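Local atomic coordinates of protein adenylyltransferase VopS (PDB entry 3LET), a protein that transfers AMP from ATP to a threonine of host Rho GTPases, blocking their effector binding and so inhibiting actin assembly in infected cells. Residues A[29-33]-A[34-38]; A[47-51]-A[52-56]. All coordinates share one frame; numbering follows the deposited sequence.

Interaction 1. Residues A[29-33]-A[34-38]; sequences MLFKD and ANLKT
Asp33 and Leu36 are the ends of a type I beta turn in which the chain, having left helix 23-30 and passed through a positive phi at Lys32, bends back before helix 39-45 begins. The turn is closed by the backbone bond from Leu36 N to Asp33 O, 3.3 Å long and fairly straight at 163°. Asn35 N also donates to Asp33 OD1 (3.1 Å), an Asx turn set on the type I turn, so Asp33 grips the turn with both its side chain and its carbonyl. Asp33 can do this because its CG lies opposite the backbone N (chi1 -167°) and beside its own carbonyl, which brings OD1 over the turn; the amide reaches that oxygen from above the carboxylate plane. The same placement sets Asp33 OD2 3.6 Å from Leu36 CD2, the leucine side chain running at about a right angle to that of the aspartate. Leu36 is buried. Its CG lies 3.4 Å from Asp33 O. Phe31 also lies on Leu61 and Leu64 of helix 58-75 and on Ala45, and the aspartate of helix 39-45, Asp41, touches Leu36 and accepts from Lys37 N. On the outer side Lys37 curls back, its chain bent at both of its first two torsions, and NZ gives a 2.7 Å bond to Ala34 O, arriving nearly in line with the C=O bond. Across the inner side of the loop, Leu36 CD1 meets the Phe31 ring at its edge, near the ring plane, 3.7 Å from CD2 of Phe31.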
loop_
_atom_site.group_PDB
_atom_site.type_symbol
_atom_site.label_atom_id
_atom_site.label_comp_id
_atom_site.label_asym_id
_atom_site.label_seq_id
_atom_site.Cartn_x
_atom_site.Cartn_y
_atom_site.Cartn_z
ATOM N N MET A 29 -18.029 6.664 29.452
ATOM C CA MET A 29 -17.390 6.470 30.748
ATOM C C MET A 29 -16.672 7.734 31.224
ATOM O O MET A 29 -16.808 8.127 32.378
ATOM C CB MET A 29 -16.403 5.299 30.687
ATOM C CG MET A 29 -17.073 3.945 30.492
ATOM S SD MET A 29 -15.922 2.557 30.451
ATOM C CE MET A 29 -15.284 2.574 32.125
ATOM N N LEU A 30 -15.921 8.379 30.336
ATOM C CA LEU A 30 -15.106 9.539 30.718
ATOM C C LEU A 30 -15.974 10.758 30.976
ATOM O O LEU A 30 -15.706 11.539 31.886
ATOM C CB LEU A 30 -14.079 9.869 29.628
ATOM C CG LEU A 30 -13.127 11.042 29.922
ATOM C CD1 LEU A 30 -12.340 10.832 31.239
ATOM C CD2 LEU A 30 -12.176 11.259 28.761
ATOM N N PHE A 31 -17.019 10.912 30.179
ATOM C CA PHE A 31 -17.868 12.084 30.250
ATOM C C PHE A 31 -19.084 11.831 31.147
ATOM O O PHE A 31 -19.906 12.722 31.367
ATOM C CB PHE A 31 -18.308 12.487 28.847
ATOM C CG PHE A 31 -17.168 12.895 27.944
ATOM C CD1 PHE A 31 -15.937 13.282 28.477
ATOM C CD2 PHE A 31 -17.343 12.954 26.578
ATOM C CE1 PHE A 31 -14.883 13.685 27.646
ATOM C CE2 PHE A 31 -16.294 13.346 25.728
ATOM C CZ PHE A 31 -15.061 13.727 26.268
ATOM N N LYS A 32 -19.185 10.612 31.667
ATOM C CA LYS A 32 -20.305 10.241 32.519
ATOM C C LYS A 32 -21.617 10.578 31.832
ATOM O O LYS A 32 -22.469 11.265 32.403
ATOM C CB LYS A 32 -20.204 10.982 33.849
ATOM C CG LYS A 32 -18.865 10.804 34.535
ATOM C CD LYS A 32 -18.655 11.837 35.628
ATOM C CE LYS A 32 -17.572 11.397 36.598
ATOM N NZ LYS A 32 -16.293 11.059 35.905
ATOM N N ASP A 33 -21.769 10.108 30.597
ATOM C CA ASP A 33 -22.959 10.405 29.818
ATOM C C ASP A 33 -23.377 9.210 28.986
ATOM O O ASP A 33 -22.818 8.952 27.916
ATOM C CB ASP A 33 -22.721 11.602 28.903
ATOM C CG ASP A 33 -24.009 12.140 28.307
ATOM O OD1 ASP A 33 -25.081 11.565 28.609
ATOM O OD2 ASP A 33 -23.951 13.125 27.536
ATOM N N ALA A 34 -24.394 8.508 29.467
ATOM C CA ALA A 34 -24.863 7.288 28.827
ATOM C C ALA A 34 -25.685 7.603 27.582
ATOM O O ALA A 34 -26.059 6.702 26.840
ATOM C CB ALA A 34 -25.683 6.477 29.810
ATOM N N ASN A 35 -25.959 8.886 27.352
ATOM C CA ASN A 35 -26.693 9.310 26.166
ATOM C C ASN A 35 -25.801 9.523 24.953
ATOM O O ASN A 35 -26.278 9.891 23.881
ATOM C CB ASN A 35 -27.454 10.592 26.461
ATOM C CG ASN A 35 -28.801 10.322 27.078
ATOM O OD1 ASN A 35 -29.711 9.832 26.406
ATOM N ND2 ASN A 35 -28.939 10.624 28.363
ATOM N N LEU A 36 -24.502 9.326 25.134
ATOM C CA LEU A 36 -23.571 9.388 24.026
ATOM C C LEU A 36 -23.691 8.051 23.306
ATOM O O LEU A 36 -23.408 7.020 23.883
ATOM C CB LEU A 36 -22.145 9.592 24.549
ATOM C CG LEU A 36 -21.862 10.894 25.309
ATOM C CD1 LEU A 36 -20.394 10.941 25.755
ATOM C CD2 LEU A 36 -22.215 12.143 24.481
ATOM N N LYS A 37 -24.123 8.068 22.052
ATOM C CA LYS A 37 -24.435 6.824 21.345
ATOM C C LYS A 37 -23.600 6.650 20.079
ATOM O O LYS A 37 -23.470 5.543 19.543
ATOM C CB LYS A 37 -25.921 6.792 20.985
ATOM C CG LYS A 37 -26.850 6.942 22.179
ATOM C CD LYS A 37 -26.559 5.902 23.249
ATOM C CE LYS A 37 -27.531 6.015 24.411
ATOM N NZ LYS A 37 -27.376 4.895 25.380
ATOM N N THR A 38 -23.036 7.742 19.584
ATOM C CA THR A 38 -22.265 7.656 18.352
ATOM C C THR A 38 -20.952 8.379 18.542
ATOM O O THR A 38 -20.814 9.178 19.459
ATOM C CB THR A 38 -23.020 8.305 17.176
ATOM O OG1 THR A 38 -22.991 9.724 17.319
ATOM C CG2 THR A 38 -24.479 7.846 17.129
#

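Interaction 2. Residues A[47-51]-A[52-56]; sequences AKLDS and KMVKS
Asp50 is the N-cap of helix 51-56: its carboxylate accepts from the backbone N-H of Met53 and, weakly, of Lys52. Asp50 OD2 takes Met53 N at 2.9 Å, the amide approaching from above the carboxylate plane, while OD1 receives the longer bond from Lys52 N. With chi1 at 113°, away from the usual staggered positions, the carboxylate lies over the start of the helix, and Asp50 OD2 comes within 3.1 Å of Met53 CB. The helix N-terminus would be expected to favour the negative charge there. Behind the cap, regular helical bonding begins: Val54 N reaches Asp50 O and Lys55 N reaches Ser51 O, both at 3.1 Å. The aliphatic chain of Lys55 lies along Ser51 O, with CG and CD its nearest atoms. Leu49, just ahead of the cap, supplies the apolar side. Its CB meets Val54 CG2 at 3.6 Å with the two side chains nearly perpendicular, and its methyls lie against the sulfur end of Met53, whose chain bends at chi2 (-89°) to bring CE to 4.1 Å from Leu49 CD2. Leu49, Asp50 and Ser51 probably belong to an ATP-binding site, as inferred from relatives. The stretch follows helix 39-45 at the surface of the largely helical N-terminal region, and Val54 rests on Val106 and Gln110 of helix 105-111.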
loop_
_atom_site.group_PDB
_atom_site.type_symbol
_atom_site.label_atom_id
_atom_site.label_comp_id
_atom_site.label_asym_id
_atom_site.label_seq_id
_atom_site.Cartn_x
_atom_site.Cartn_y
_atom_site.Cartn_z
ATOM N N ALA A 47 -16.670 20.224 23.133
ATOM C CA ALA A 47 -16.873 21.672 23.276
ATOM C C ALA A 47 -17.415 21.985 24.662
ATOM O O ALA A 47 -17.281 23.107 25.173
ATOM C CB ALA A 47 -17.852 22.192 22.194
ATOM N N LYS A 48 -18.032 20.984 25.268
ATOM C CA LYS A 48 -18.721 21.160 26.535
ATOM C C LYS A 48 -17.820 20.983 27.757
ATOM O O LYS A 48 -18.256 21.190 28.893
ATOM C CB LYS A 48 -19.861 20.154 26.598
ATOM C CG LYS A 48 -20.818 20.258 25.396
ATOM C CD LYS A 48 -21.920 19.203 25.481
ATOM C CE LYS A 48 -22.872 19.261 24.280
ATOM N NZ LYS A 48 -23.668 20.521 24.247
ATOM N N LEU A 49 -16.564 20.602 27.539
ATOM C CA LEU A 49 -15.671 20.287 28.636
ATOM C C LEU A 49 -15.138 21.565 29.235
ATOM O O LEU A 49 -14.801 22.511 28.519
ATOM C CB LEU A 49 -14.505 19.421 28.157
ATOM C CG LEU A 49 -14.961 18.088 27.561
ATOM C CD1 LEU A 49 -13.756 17.274 27.109
ATOM C CD2 LEU A 49 -15.796 17.309 28.572
ATOM N N ASP A 50 -15.055 21.599 30.557
ATOM C CA ASP A 50 -14.544 22.799 31.213
ATOM C C ASP A 50 -13.027 22.832 31.046
ATOM O O ASP A 50 -12.407 21.796 30.847
ATOM C CB ASP A 50 -14.962 22.842 32.682
ATOM C CG ASP A 50 -13.800 22.710 33.621
ATOM O OD1 ASP A 50 -13.402 23.739 34.213
ATOM O OD2 ASP A 50 -13.285 21.584 33.763
ATOM N N SER A 51 -12.431 24.016 31.103
ATOM C CA SER A 51 -11.014 24.180 30.733
ATOM C C SER A 51 -10.069 23.391 31.638
ATOM O O SER A 51 -9.011 22.938 31.211
ATOM C CB SER A 51 -10.620 25.660 30.806
ATOM O OG SER A 51 -11.365 26.437 29.885
ATOM N N LYS A 52 -10.435 23.238 32.900
ATOM C CA LYS A 52 -9.512 22.612 33.837
ATOM C C LYS A 52 -9.472 21.122 33.553
ATOM O O LYS A 52 -8.429 20.477 33.610
ATOM C CB LYS A 52 -9.952 22.868 35.275
ATOM C CG LYS A 52 -9.220 22.026 36.309
ATOM C CD LYS A 52 -9.579 22.516 37.709
ATOM C CE LYS A 52 -8.904 21.724 38.807
ATOM N NZ LYS A 52 -9.333 22.238 40.143
ATOM N N MET A 53 -10.638 20.590 33.236
ATOM C CA MET A 53 -10.799 19.189 32.904
ATOM C C MET A 53 -9.985 18.859 31.661
ATOM O O MET A 53 -9.258 17.874 31.623
ATOM C CB MET A 53 -12.277 18.913 32.684
ATOM C CG MET A 53 -12.641 17.471 32.722
ATOM S SD MET A 53 -12.459 16.909 31.054
ATOM C CE MET A 53 -13.290 15.317 31.155
ATOM N N VAL A 54 -10.082 19.713 30.652
ATOM C CA VAL A 54 -9.308 19.536 29.427
ATOM C C VAL A 54 -7.806 19.511 29.702
ATOM O O VAL A 54 -7.079 18.730 29.100
ATOM C CB VAL A 54 -9.672 20.629 28.379
ATOM C CG1 VAL A 54 -8.681 20.651 27.237
ATOM C CG2 VAL A 54 -11.100 20.398 27.865
ATOM N N LYS A 55 -7.327 20.359 30.601
ATOM C CA LYS A 55 -5.905 20.320 30.950
ATOM C C LYS A 55 -5.528 19.082 31.766
ATOM O O LYS A 55 -4.515 18.437 31.503
ATOM C CB LYS A 55 -5.503 21.559 31.749
ATOM C CG LYS A 55 -5.586 22.852 30.978
ATOM C CD LYS A 55 -5.856 24.018 31.916
ATOM C CE LYS A 55 -6.078 25.321 31.158
ATOM N NZ LYS A 55 -4.826 25.861 30.562
ATOM N N SER A 56 -6.343 18.717 32.734
ATOM C CA SER A 56 -5.946 17.643 33.638
ATOM C C SER A 56 -6.039 16.296 32.940
ATOM O O SER A 56 -5.368 15.338 33.322
ATOM C CB SER A 56 -6.812 17.654 34.895
ATOM O OG SER A 56 -8.179 17.469 34.560
#

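How the interactions relate
From the N terminus, helix 23-30 ends and interaction 1 closes the short loop that leads into helix 39-45, where Thr38 is the N-cap and its OG1 accepts from Asp41 N. After that helix, interaction 2 starts helix 51-56, which is soon followed by helix 58-75. The two contacts come in series and neither nests in nor crosses the other; their centres lie about 16 Å apart, both far from the centre of the chain and on the same side of it. They meet at the Phe31 ring, whose CE1 packs 3.8 Å from Leu49 CD1 and 4.2 Å from Met53 CE, joining the exit of one helix to the entry of another.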